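PDB 5DXL: trehalose-6-phosphate phosphatase from Neosartorya fumigata, which belongs to the trehalose-phosphatase family of the HAD clan and pairs a core domain built on a mixed beta sheet with a smaller cap domain. Local coordinates for residues V174-K178 against A179-V183; V183-T186 against F187-K190. All coordinates share one frame; numbering follows the deposited sequence.

Interaction 1: residues V174-K178 against A179-V183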
ATOM      1  N   VAL A 174       4.890 -13.149 -11.492  1.00 17.20           N
ATOM      2  CA  VAL A 174       5.911 -14.019 -10.946  1.00 20.22           C
ATOM      3  C   VAL A 174       7.057 -13.162 -10.412  1.00 21.58           C
ATOM      4  O   VAL A 174       7.614 -12.347 -11.146  1.00 27.01           O
ATOM      5  CB  VAL A 174       6.430 -15.010 -12.013  1.00 22.40           C
ATOM      6  CG1 VAL A 174       7.265 -16.081 -11.371  1.00 23.99           C
ATOM      7  CG2 VAL A 174       5.262 -15.636 -12.779  1.00 23.49           C
HETATM    8  N   MSE A 175       7.374 -13.325  -9.127  1.00 19.96           N
HETATM    9  CA  MSE A 175       8.404 -12.528  -8.458  1.00 21.18           C
HETATM   10  C   MSE A 175       9.595 -13.420  -8.113  1.00 19.05           C
HETATM   11  O   MSE A 175       9.419 -14.587  -7.780  1.00 15.87           O
HETATM   12  CB  MSE A 175       7.871 -11.883  -7.165  1.00 18.11           C
HETATM   13  CG  MSE A 175       6.479 -11.266  -7.215  1.00 33.61           C
HETATM   14 SE   MSE A 175       6.468  -9.602  -8.218  1.00 54.13          SE
HETATM   15  CE  MSE A 175       7.650  -8.537  -7.068  1.00 36.13           C
ATOM     16  N   ALA A 176      10.805 -12.870  -8.171  1.00 18.63           N
ATOM     17  CA  ALA A 176      11.977 -13.607  -7.705  1.00 18.45           C
ATOM     18  C   ALA A 176      12.545 -12.960  -6.450  1.00 23.44           C
ATOM     19  O   ALA A 176      12.977 -11.808  -6.480  1.00 31.26           O
ATOM     20  CB  ALA A 176      13.032 -13.679  -8.797  1.00 23.65           C
ATOM     21  N   GLY A 177      12.509 -13.695  -5.345  1.00 21.18           N
ATOM     22  CA  GLY A 177      13.147 -13.280  -4.106  1.00 27.02           C
ATOM     23  C   GLY A 177      14.557 -13.841  -4.092  1.00 22.99           C
ATOM     24  O   GLY A 177      14.982 -14.446  -5.071  1.00 26.28           O
ATOM     25  N   LYS A 178      15.285 -13.650  -2.996  1.00 34.15           N
ATOM     26  CA  LYS A 178      16.709 -13.997  -2.978  1.00 33.16           C
ATOM     27  C   LYS A 178      16.955 -15.450  -3.387  1.00 34.01           C
ATOM     28  O   LYS A 178      17.746 -15.733  -4.299  1.00 35.75           O
ATOM     29  CB  LYS A 178      17.310 -13.721  -1.591  1.00 42.86           C
ATOM     30  CG  LYS A 178      18.765 -14.186  -1.402  1.00 50.18           C
ATOM     31  CD  LYS A 178      19.700 -13.741  -2.533  1.00 54.70           C
ATOM     32  CE  LYS A 178      19.715 -12.229  -2.737  1.00 61.40           C
ATOM     33  NZ  LYS A 178      19.014 -11.838  -4.000  1.00 57.06           N
ATOM     34  N   ALA A 179      16.261 -16.352  -2.711  1.00 17.76           N
ATOM     35  CA  ALA A 179      16.277 -17.776  -3.017  1.00 14.00           C
ATOM     36  C   ALA A 179      14.823 -18.263  -3.035  1.00 11.28           C
ATOM     37  O   ALA A 179      14.485 -19.283  -2.423  1.00 11.88           O
ATOM     38  CB  ALA A 179      17.095 -18.554  -1.981  1.00 14.72           C
ATOM     39  N   ASN A 180      13.961 -17.523  -3.722  1.00 12.06           N
ATOM     40  CA  ASN A 180      12.589 -17.993  -3.884  1.00 11.16           C
ATOM     41  C   ASN A 180      11.947 -17.484  -5.167  1.00 13.99           C
ATOM     42  O   ASN A 180      12.420 -16.531  -5.789  1.00 14.39           O
ATOM     43  CB  ASN A 180      11.719 -17.624  -2.645  1.00 11.97           C
ATOM     44  CG  ASN A 180      11.289 -16.147  -2.596  1.00 17.59           C
ATOM     45  OD1 ASN A 180      10.806 -15.575  -3.574  1.00 17.00           O
ATOM     46  ND2 ASN A 180      11.409 -15.547  -1.414  1.00 22.74           N
ATOM     47  N   LEU A 181      10.872 -18.159  -5.558  1.00 11.52           N
ATOM     48  CA  LEU A 181       9.990 -17.703  -6.621  1.00 12.31           C
ATOM     49  C   LEU A 181       8.598 -17.572  -6.036  1.00 13.23           C
ATOM     50  O   LEU A 181       8.145 -18.470  -5.341  1.00 16.50           O
ATOM     51  CB  LEU A 181       9.952 -18.687  -7.785  1.00 14.37           C
ATOM     52  CG  LEU A 181      11.122 -18.819  -8.742  1.00 20.83           C
ATOM     53  CD1 LEU A 181      10.668 -19.720  -9.902  1.00 19.19           C
ATOM     54  CD2 LEU A 181      11.546 -17.449  -9.240  1.00 22.09           C
ATOM     55  N   GLU A 182       7.912 -16.481  -6.339  1.00 12.09           N
ATOM     56  CA  GLU A 182       6.561 -16.286  -5.815  1.00 13.00           C
ATOM     57  C   GLU A 182       5.588 -15.943  -6.933  1.00 13.73           C
ATOM     58  O   GLU A 182       5.924 -15.190  -7.844  1.00 16.39           O
ATOM     59  CB  GLU A 182       6.570 -15.183  -4.763  1.00 13.34           C
ATOM     60  CG  GLU A 182       5.206 -14.845  -4.169  1.00 15.84           C
ATOM     61  CD  GLU A 182       5.320 -13.768  -3.105  1.00 28.33           C
ATOM     62  OE1 GLU A 182       6.445 -13.530  -2.614  1.00 35.86           O
ATOM     63  OE2 GLU A 182       4.299 -13.150  -2.768  1.00 23.73           O
ATOM     64  N   VAL A 183       4.389 -16.517  -6.869  1.00 12.08           N
ATOM     65  CA  VAL A 183       3.309 -16.125  -7.761  1.00 11.97           C
ATOM     66  C   VAL A 183       2.182 -15.561  -6.916  1.00 10.14           C
ATOM     67  O   VAL A 183       1.790 -16.159  -5.925  1.00 12.44           O
ATOM     68  CB  VAL A 183       2.789 -17.303  -8.600  1.00 11.70           C
ATOM     69  CG1 VAL A 183       1.746 -16.822  -9.587  1.00 13.71           C
ATOM     70  CG2 VAL A 183       3.959 -17.972  -9.348  1.00 14.06           C
TER

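Interaction 2: residues V183-T186 against F187-K190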
ATOM      1  N   VAL A 183       4.389 -16.517  -6.869  1.00 12.08           N
ATOM      2  CA  VAL A 183       3.309 -16.125  -7.761  1.00 11.97           C
ATOM      3  C   VAL A 183       2.182 -15.561  -6.916  1.00 10.14           C
ATOM      4  O   VAL A 183       1.790 -16.159  -5.925  1.00 12.44           O
ATOM      5  CB  VAL A 183       2.789 -17.303  -8.600  1.00 11.70           C
ATOM      6  CG1 VAL A 183       1.746 -16.822  -9.587  1.00 13.71           C
ATOM      7  CG2 VAL A 183       3.959 -17.972  -9.348  1.00 14.06           C
ATOM      8  N   ARG A 184       1.681 -14.406  -7.322  1.00 12.84           N
ATOM      9  CA  ARG A 184       0.595 -13.752  -6.597  1.00 13.19           C
ATOM     10  C   ARG A 184      -0.224 -12.892  -7.552  1.00 12.56           C
ATOM     11  O   ARG A 184       0.231 -12.548  -8.642  1.00 14.55           O
ATOM     12  CB  ARG A 184       1.173 -12.897  -5.474  1.00 16.28           C
ATOM     13  CG  ARG A 184       1.907 -11.705  -6.017  1.00 21.68           C
ATOM     14  CD  ARG A 184       2.630 -10.940  -4.945  1.00 29.25           C
ATOM     15  NE  ARG A 184       3.055  -9.652  -5.471  1.00 34.45           N
ATOM     16  CZ  ARG A 184       3.711  -8.742  -4.767  1.00 37.50           C
ATOM     17  NH1 ARG A 184       4.027  -8.988  -3.501  1.00 35.51           N
ATOM     18  NH2 ARG A 184       4.044  -7.588  -5.329  1.00 33.62           N
ATOM     19  N   PRO A 185      -1.446 -12.528  -7.151  1.00 12.33           N
ATOM     20  CA  PRO A 185      -2.265 -11.709  -8.048  1.00 15.26           C
ATOM     21  C   PRO A 185      -1.674 -10.322  -8.263  1.00 16.04           C
ATOM     22  O   PRO A 185      -1.010  -9.788  -7.370  1.00 14.92           O
ATOM     23  CB  PRO A 185      -3.602 -11.610  -7.308  1.00 15.76           C
ATOM     24  CG  PRO A 185      -3.622 -12.788  -6.430  1.00 13.71           C
ATOM     25  CD  PRO A 185      -2.197 -12.956  -5.966  1.00 14.44           C
ATOM     26  N   THR A 186      -1.933  -9.740  -9.428  1.00 17.06           N
ATOM     27  CA  THR A 186      -1.461  -8.391  -9.709  1.00 17.55           C
ATOM     28  C   THR A 186      -2.066  -7.365  -8.743  1.00 20.24           C
ATOM     29  O   THR A 186      -1.464  -6.316  -8.492  1.00 19.36           O
ATOM     30  CB  THR A 186      -1.769  -7.985 -11.166  1.00 23.31           C
ATOM     31  OG1 THR A 186      -3.181  -8.069 -11.395  1.00 30.00           O
ATOM     32  CG2 THR A 186      -1.047  -8.915 -12.129  1.00 25.65           C
ATOM     33  N   PHE A 187      -3.228  -7.662  -8.159  1.00 18.60           N
ATOM     34  CA  PHE A 187      -3.870  -6.661  -7.299  1.00 19.92           C
ATOM     35  C   PHE A 187      -3.191  -6.469  -5.935  1.00 19.91           C
ATOM     36  O   PHE A 187      -3.569  -5.583  -5.167  1.00 22.25           O
ATOM     37  CB  PHE A 187      -5.373  -6.975  -7.109  1.00 22.02           C
ATOM     38  CG  PHE A 187      -5.683  -8.292  -6.424  1.00 19.85           C
ATOM     39  CD1 PHE A 187      -5.367  -8.507  -5.085  1.00 15.23           C
ATOM     40  CD2 PHE A 187      -6.369  -9.288  -7.107  1.00 22.13           C
ATOM     41  CE1 PHE A 187      -5.685  -9.701  -4.457  1.00 22.54           C
ATOM     42  CE2 PHE A 187      -6.694 -10.480  -6.478  1.00 20.01           C
ATOM     43  CZ  PHE A 187      -6.345 -10.685  -5.155  1.00 16.98           C
ATOM     44  N   VAL A 188      -2.176  -7.278  -5.645  1.00 16.63           N
ATOM     45  CA  VAL A 188      -1.420  -7.165  -4.403  1.00 15.98           C
ATOM     46  C   VAL A 188      -0.493  -5.941  -4.429  1.00 18.13           C
ATOM     47  O   VAL A 188      -0.173  -5.363  -3.390  1.00 19.61           O
ATOM     48  CB  VAL A 188      -0.593  -8.456  -4.155  1.00 21.04           C
ATOM     49  CG1 VAL A 188       0.431  -8.263  -3.045  1.00 24.69           C
ATOM     50  CG2 VAL A 188      -1.528  -9.614  -3.843  1.00 20.60           C
ATOM     51  N   ASN A 189      -0.072  -5.550  -5.625  0.50 15.74           N
ATOM     52  CA  ASN A 189       0.824  -4.413  -5.807  0.50 15.86           C
ATOM     53  C   ASN A 189       0.158  -3.105  -5.364  0.50 14.37           C
ATOM     54  O   ASN A 189      -0.951  -2.791  -5.796  0.50 14.11           O
ATOM     55  CB  ASN A 189       1.259  -4.337  -7.277  0.50 16.03           C
ATOM     56  CG  ASN A 189       2.323  -3.288  -7.525  0.50 13.85           C
ATOM     57  OD1 ASN A 189       2.035  -2.098  -7.561  0.50 14.57           O
ATOM     58  ND2 ASN A 189       3.561  -3.733  -7.714  0.50 19.32           N
ATOM     59  N   LYS A 190       0.830  -2.344  -4.498  1.00 14.60           N
ATOM     60  CA  LYS A 190       0.249  -1.131  -3.937  1.00 16.16           C
ATOM     61  C   LYS A 190      -0.017  -0.048  -4.976  1.00 14.26           C
ATOM     62  O   LYS A 190      -0.885   0.803  -4.792  1.00 15.68           O
ATOM     63  CB  LYS A 190       1.146  -0.571  -2.829  1.00 21.29           C
ATOM     64  CG  LYS A 190       0.721  -1.041  -1.460  1.00 21.20           C
ATOM     65  CD  LYS A 190       1.444  -0.302  -0.342  1.00 19.03           C
ATOM     66  CE  LYS A 190       1.103  -0.943   0.985  1.00 22.23           C
ATOM     67  NZ  LYS A 190       1.746  -0.275   2.132  1.00 15.97           N
TER

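Interaction 1: residues V174-K178 against A179-V183
Met175, a selenomethionine, and Glu182 exchange two backbone hydrogen bonds across an antiparallel strand pair. The N-H of Met175 reaches Glu182 O at 2.7 Å. The return bond from Glu182 N to Met175 O is 2.8 Å. Nearer the turn, Gly177 N meets Asn180 O at 2.9 Å, a bond bent to 138°. The same N-H also makes a weak bond to Asn180 OD1 at 3.1 Å. Asn180 places its amide there because CG lies between the backbone N and the carbonyl carbon (chi1 77°), which turns OD1 over the Gly177 backbone. Asn180 OD1 lies 3.3 Å from Gly177 CA, close against the glycine backbone. The CA-H groups of Val174 and Leu181 add contacts to Glu182 O and Met175 O.

Packing between the side chains is modest. On one face, Ala176 CB meets Leu181 CD2 at 4.1 Å, and Val174 CG1 faces Val183 CG2 at 4.3 Å. On the other face, Met175 and Glu182 approach through their CB atoms, 4.3 Å apart. The Met175 chain then bends away. Lys178 and Ala179 make the tight connection.

This is the beta hairpin of strands 172-177 and 180-185 in a four-stranded antiparallel sheet. Strand 172-177 is outermost within the chain, while strand 180-185 also bonds to strand 139-142. Helix 148-164 covers the face carrying Val174, Ala176, Leu181 and Val183.

Interaction 2: residues V183-T186 against F187-K190
Pro185 and Thr186 each accept a backbone hydrogen bond from three residues on, Val188 N to Pro185 O and Asn189 N to Thr186 O, both 3.3 Å, as the strand runs into a short 3-10 turn.

The side chains pack around this bend. Phe187 folds back over Pro185. Its CG lies between the backbone N and the carbonyl carbon (chi1 62°), and this swings the ring over the proline. Pro185 CB makes a CH-pi contact with one face of the Phe187 ring, 3.6 Å from the centroid and 18° off the ring normal. It is shifted toward the rim, with Pro185 CB closest to Phe187 CE2 at 3.4 Å. Pro185 CG follows it near Phe187 CZ.

Val188 touches both Arg184 and Pro185. Val188 CG1 lies over one face of the Arg184 guanidinium, 3.7 Å from Arg184 NH1, while Arg184 NH2 forms a long, weak ion pair with Glu173. The Arg184 and Val188 side chains cross at about a right angle. The extended arginine chain also brings CD and NE alongside this methyl. The other branch, Val188 CG2, meets Pro185 CD at 4.0 Å.

Just past the turn, Lys190 makes salt bridges to Asp26 and Asp221, a place consistent with the lysine of HAD motif III, with Asp26 in the DxDGT motif. The segment therefore connects strand 180-185 to helix 190-199, where Asn189 is the N-cap through OD1 bonded to Gly191 N, and on the way Pro185 packs on Trp112 of helix 112-125 and Val188 on His89 in a loop.

Interaction 1 comes first along the chain and interaction 2 follows directly, with Val183 belonging to both. Their centres are about 13 Å apart, on the same side of the chain's centre, and both use strand 180-185. They also touch through side chains: Met175 CE packs on Arg184 NH2 at 4.1 Å. Interaction 1 is the hairpin at the edge of the four-stranded antiparallel sheet, which belongs to the cap domain. Interaction 2 lies at the far end of the same strand, nearer the chain's centre, about 11 Å from it against about 20 Å for interaction 1. There the path leaves that sheet for helix 190-199. Together they trace the way from the cap back to the core domain.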